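Local coordinates for protein LAIR1 ecotodomain from MGD21 antibody (Homo sapiens, PDB 7JZK) that binds the V2 domain of a Plasmodium RIFIN, being the LAIR1 ectodomain found as an insertion in the malaria antibody MGD21, at residues Val22-Arg27 with Phe35-Glu40. Sequence-based numbering, arbitrary orientation.
Sequences VTFVCR and FRLERE
Cys26 and Phe24 on strand 22-28 meet Phe35 and Leu37 on strand 34-38 in an apolar contact between two facing sheets, close to the centre of the domain. The short strand axes come within 8.6 Å at 133°, and the Phe35 ring reaches across to the side chain of Cys26 and the backbone of Cys26 and Arg27. Phe35 lies with one face against Cys26: CB of Cys26 stands 3.6 Å from the ring centroid, a CH-pi contact displaced toward the CD2-CE2 side of the ring, with CB of Cys26 3.3 Å from CE2 of Phe35. At the edge of the same ring, the carbonyl carbon of Arg27 comes within 3.6 Å of CZ of Phe35. With SG anti to its own carbonyl carbon (chi1 -67°), Cys26 holds its sulfur oblique to the Phe35 ring, 4.9 Å from the centroid. That sulfur is joined to Cys78 on strand 74-82, the intersheet disulfide that pins together the two halves of an immunoglobulin sandwich. Leu37 fills in beside it, its CD1 lying 4.4 Å from SG of Cys26 and 4.2 Å from CB of Phe24, while CD2 approaches the Phe24 ring obliquely. Phe76 packs against both Phe24 and Leu37, and Leu37 also touches Ala78 of the RIFIN chain.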
ATOM      1  N   VAL A  22      16.952  -3.677  13.443  1.00 55.79           N
ATOM      2  CA  VAL A  22      17.305  -4.652  12.413  1.00 51.60           C
ATOM      3  C   VAL A  22      17.257  -3.947  11.067  1.00 50.87           C
ATOM      4  O   VAL A  22      16.511  -2.987  10.888  1.00 52.53           O
ATOM      5  CB  VAL A  22      16.369  -5.886  12.435  1.00 50.04           C
ATOM      6  CG1 VAL A  22      14.989  -5.532  11.917  1.00 50.53           C
ATOM      7  CG2 VAL A  22      16.946  -7.019  11.594  1.00 51.75           C
ATOM      8  N   THR A  23      18.102  -4.382  10.130  1.00 48.10           N
ATOM      9  CA  THR A  23      18.090  -3.824   8.781  1.00 50.94           C
ATOM     10  C   THR A  23      18.078  -4.935   7.737  1.00 55.00           C
ATOM     11  O   THR A  23      18.962  -5.801   7.729  1.00 50.67           O
ATOM     12  CB  THR A  23      19.293  -2.908   8.539  1.00 49.01           C
ATOM     13  OG1 THR A  23      19.467  -2.040   9.667  1.00 52.72           O
ATOM     14  CG2 THR A  23      19.055  -2.065   7.289  1.00 43.95           C
ATOM     15  N   PHE A  24      17.098  -4.885   6.837  1.00 53.01           N
ATOM     16  CA  PHE A  24      17.032  -5.793   5.703  1.00 50.78           C
ATOM     17  C   PHE A  24      17.747  -5.138   4.540  1.00 47.63           C
ATOM     18  O   PHE A  24      17.415  -4.012   4.159  1.00 48.13           O
ATOM     19  CB  PHE A  24      15.577  -6.091   5.327  1.00 48.57           C
ATOM     20  CG  PHE A  24      14.811  -6.782   6.406  1.00 44.52           C
ATOM     21  CD1 PHE A  24      14.015  -6.064   7.269  1.00 45.53           C
ATOM     22  CD2 PHE A  24      14.932  -8.142   6.588  1.00 47.54           C
ATOM     23  CE1 PHE A  24      13.331  -6.687   8.283  1.00 44.73           C
ATOM     24  CE2 PHE A  24      14.244  -8.779   7.588  1.00 45.23           C
ATOM     25  CZ  PHE A  24      13.446  -8.047   8.447  1.00 46.24           C
ATOM     26  N   VAL A  25      18.704  -5.860   3.967  1.00 53.88           N
ATOM     27  CA  VAL A  25      19.520  -5.409   2.843  1.00 53.02           C
ATOM     28  C   VAL A  25      19.132  -6.235   1.628  1.00 48.16           C
ATOM     29  O   VAL A  25      19.246  -7.471   1.637  1.00 41.71           O
ATOM     30  CB  VAL A  25      21.025  -5.537   3.134  1.00 56.62           C
ATOM     31  CG1 VAL A  25      21.840  -4.909   2.007  1.00 53.31           C
ATOM     32  CG2 VAL A  25      21.371  -4.906   4.485  1.00 52.31           C
ATOM     33  N   CYS A  26      18.627  -5.550   0.613  1.00 47.17           N
ATOM     34  CA  CYS A  26      18.220  -6.148  -0.645  1.00 50.84           C
ATOM     35  C   CYS A  26      19.278  -5.848  -1.695  1.00 53.63           C
ATOM     36  O   CYS A  26      19.650  -4.684  -1.888  1.00 51.36           O
ATOM     37  CB  CYS A  26      16.870  -5.588  -1.082  1.00 49.11           C
ATOM     38  SG  CYS A  26      15.523  -6.044  -0.020  1.00 57.29           S
ATOM     39  N   ARG A  27      19.778  -6.888  -2.349  1.00 54.51           N
ATOM     40  CA  ARG A  27      20.829  -6.731  -3.346  1.00 54.47           C
ATOM     41  C   ARG A  27      20.381  -7.278  -4.684  1.00 49.29           C
ATOM     42  O   ARG A  27      19.785  -8.359  -4.759  1.00 45.31           O
ATOM     43  CB  ARG A  27      22.124  -7.388  -2.906  1.00 52.42           C
ATOM     44  CG  ARG A  27      22.876  -6.521  -1.920  1.00 59.51           C
ATOM     45  CD  ARG A  27      24.257  -7.052  -1.658  1.00 65.07           C
ATOM     46  NE  ARG A  27      24.622  -7.011  -0.241  1.00 70.24           N
ATOM     47  CZ  ARG A  27      24.117  -7.790   0.713  1.00 79.28           C
ATOM     48  NH1 ARG A  27      24.542  -7.656   1.965  1.00 80.40           N
ATOM     49  NH2 ARG A  27      23.178  -8.691   0.434  1.00 84.78           N
ATOM     50  N   PHE A  35      13.480  -0.988  -5.331  1.00 42.80           N
ATOM     51  CA  PHE A  35      13.458  -2.187  -4.509  1.00 46.70           C
ATOM     52  C   PHE A  35      12.161  -2.206  -3.710  1.00 45.96           C
ATOM     53  O   PHE A  35      11.789  -1.188  -3.119  1.00 43.27           O
ATOM     54  CB  PHE A  35      14.632  -2.198  -3.540  1.00 47.71           C
ATOM     55  CG  PHE A  35      15.705  -3.131  -3.926  1.00 50.34           C
ATOM     56  CD1 PHE A  35      16.936  -2.651  -4.331  1.00 56.45           C
ATOM     57  CD2 PHE A  35      15.472  -4.486  -3.940  1.00 56.45           C
ATOM     58  CE1 PHE A  35      17.940  -3.527  -4.713  1.00 57.81           C
ATOM     59  CE2 PHE A  35      16.450  -5.359  -4.313  1.00 54.67           C
ATOM     60  CZ  PHE A  35      17.695  -4.884  -4.699  1.00 55.64           C
ATOM     61  N   ARG A  36      11.494  -3.361  -3.658  1.00 42.85           N
ATOM     62  CA  ARG A  36      10.292  -3.549  -2.852  1.00 42.15           C
ATOM     63  C   ARG A  36      10.532  -4.685  -1.868  1.00 41.70           C
ATOM     64  O   ARG A  36      10.862  -5.812  -2.276  1.00 42.68           O
ATOM     65  CB  ARG A  36       9.085  -3.870  -3.731  1.00 41.79           C
ATOM     66  CG  ARG A  36       7.895  -4.506  -3.039  1.00 40.48           C
ATOM     67  CD  ARG A  36       6.684  -4.524  -3.977  1.00 37.79           C
ATOM     68  NE  ARG A  36       6.355  -3.194  -4.492  1.00 36.57           N
ATOM     69  CZ  ARG A  36       5.354  -2.946  -5.340  1.00 36.84           C
ATOM     70  NH1 ARG A  36       4.577  -3.937  -5.776  1.00 32.95           N
ATOM     71  NH2 ARG A  36       5.122  -1.704  -5.754  1.00 37.27           N
ATOM     72  N   LEU A  37      10.323  -4.392  -0.585  1.00 39.30           N
ATOM     73  CA  LEU A  37      10.460  -5.348   0.502  1.00 40.42           C
ATOM     74  C   LEU A  37       9.075  -5.834   0.878  1.00 41.59           C
ATOM     75  O   LEU A  37       8.218  -5.023   1.250  1.00 43.95           O
ATOM     76  CB  LEU A  37      11.158  -4.717   1.697  1.00 35.56           C
ATOM     77  CG  LEU A  37      11.169  -5.548   2.967  1.00 38.13           C
ATOM     78  CD1 LEU A  37      12.204  -6.671   2.855  1.00 38.55           C
ATOM     79  CD2 LEU A  37      11.543  -4.600   4.092  1.00 34.22           C
ATOM     80  N   GLU A  38       8.862  -7.121   0.671  1.00 38.28           N
ATOM     81  CA  GLU A  38       7.532  -7.705   0.876  1.00 39.26           C
ATOM     82  C   GLU A  38       7.503  -8.531   2.146  1.00 42.35           C
ATOM     83  O   GLU A  38       8.537  -9.036   2.547  1.00 44.45           O
ATOM     84  CB  GLU A  38       7.176  -8.597  -0.304  1.00 33.99           C
ATOM     85  CG  GLU A  38       6.746  -7.892  -1.567  1.00 33.70           C
ATOM     86  CD  GLU A  38       6.343  -8.897  -2.628  1.00 34.82           C
ATOM     87  OE1 GLU A  38       6.094  -8.496  -3.763  1.00 31.49           O
ATOM     88  OE2 GLU A  38       6.278 -10.081  -2.303  1.00 33.63           O
ATOM     89  N   ARG A  39       6.334  -8.625   2.751  1.00 43.10           N
ATOM     90  CA  ARG A  39       6.155  -9.499   3.921  1.00 43.18           C
ATOM     91  C   ARG A  39       5.683 -10.861   3.426  1.00 43.08           C
ATOM     92  O   ARG A  39       5.805 -11.133   2.248  1.00 40.33           O
ATOM     93  CB  ARG A  39       5.168  -8.866   4.896  1.00 50.37           C
ATOM     94  CG  ARG A  39       5.631  -7.548   5.493  1.00 48.28           C
ATOM     95  CD  ARG A  39       5.508  -7.599   6.999  1.00 57.25           C
ATOM     96  NE  ARG A  39       6.248  -8.727   7.540  1.00 67.07           N
ATOM     97  CZ  ARG A  39       6.337  -9.024   8.827  1.00 60.42           C
ATOM     98  NH1 ARG A  39       5.735  -8.274   9.729  1.00 55.24           N
ATOM     99  NH2 ARG A  39       7.031 -10.077   9.206  1.00 58.72           N
ATOM    100  N   GLU A  40       5.118 -11.656   4.309  1.00 44.77           N
ATOM    101  CA  GLU A  40       4.604 -12.995   3.938  1.00 46.24           C
ATOM    102  C   GLU A  40       3.529 -12.832   2.865  1.00 45.28           C
ATOM    103  O   GLU A  40       3.304 -13.772   2.116  1.00 40.80           O
ATOM    104  CB  GLU A  40       4.071 -13.684   5.187  1.00 48.28           C
ATOM    105  CG  GLU A  40       4.474 -12.999   6.477  1.00 55.90           C
ATOM    106  CD  GLU A  40       3.589 -11.830   6.866  1.00 72.54           C
ATOM    107  OE1 GLU A  40       2.469 -11.745   6.346  1.00 67.88           O
ATOM    108  OE2 GLU A  40       4.035 -10.999   7.667  1.00 69.41           O
TER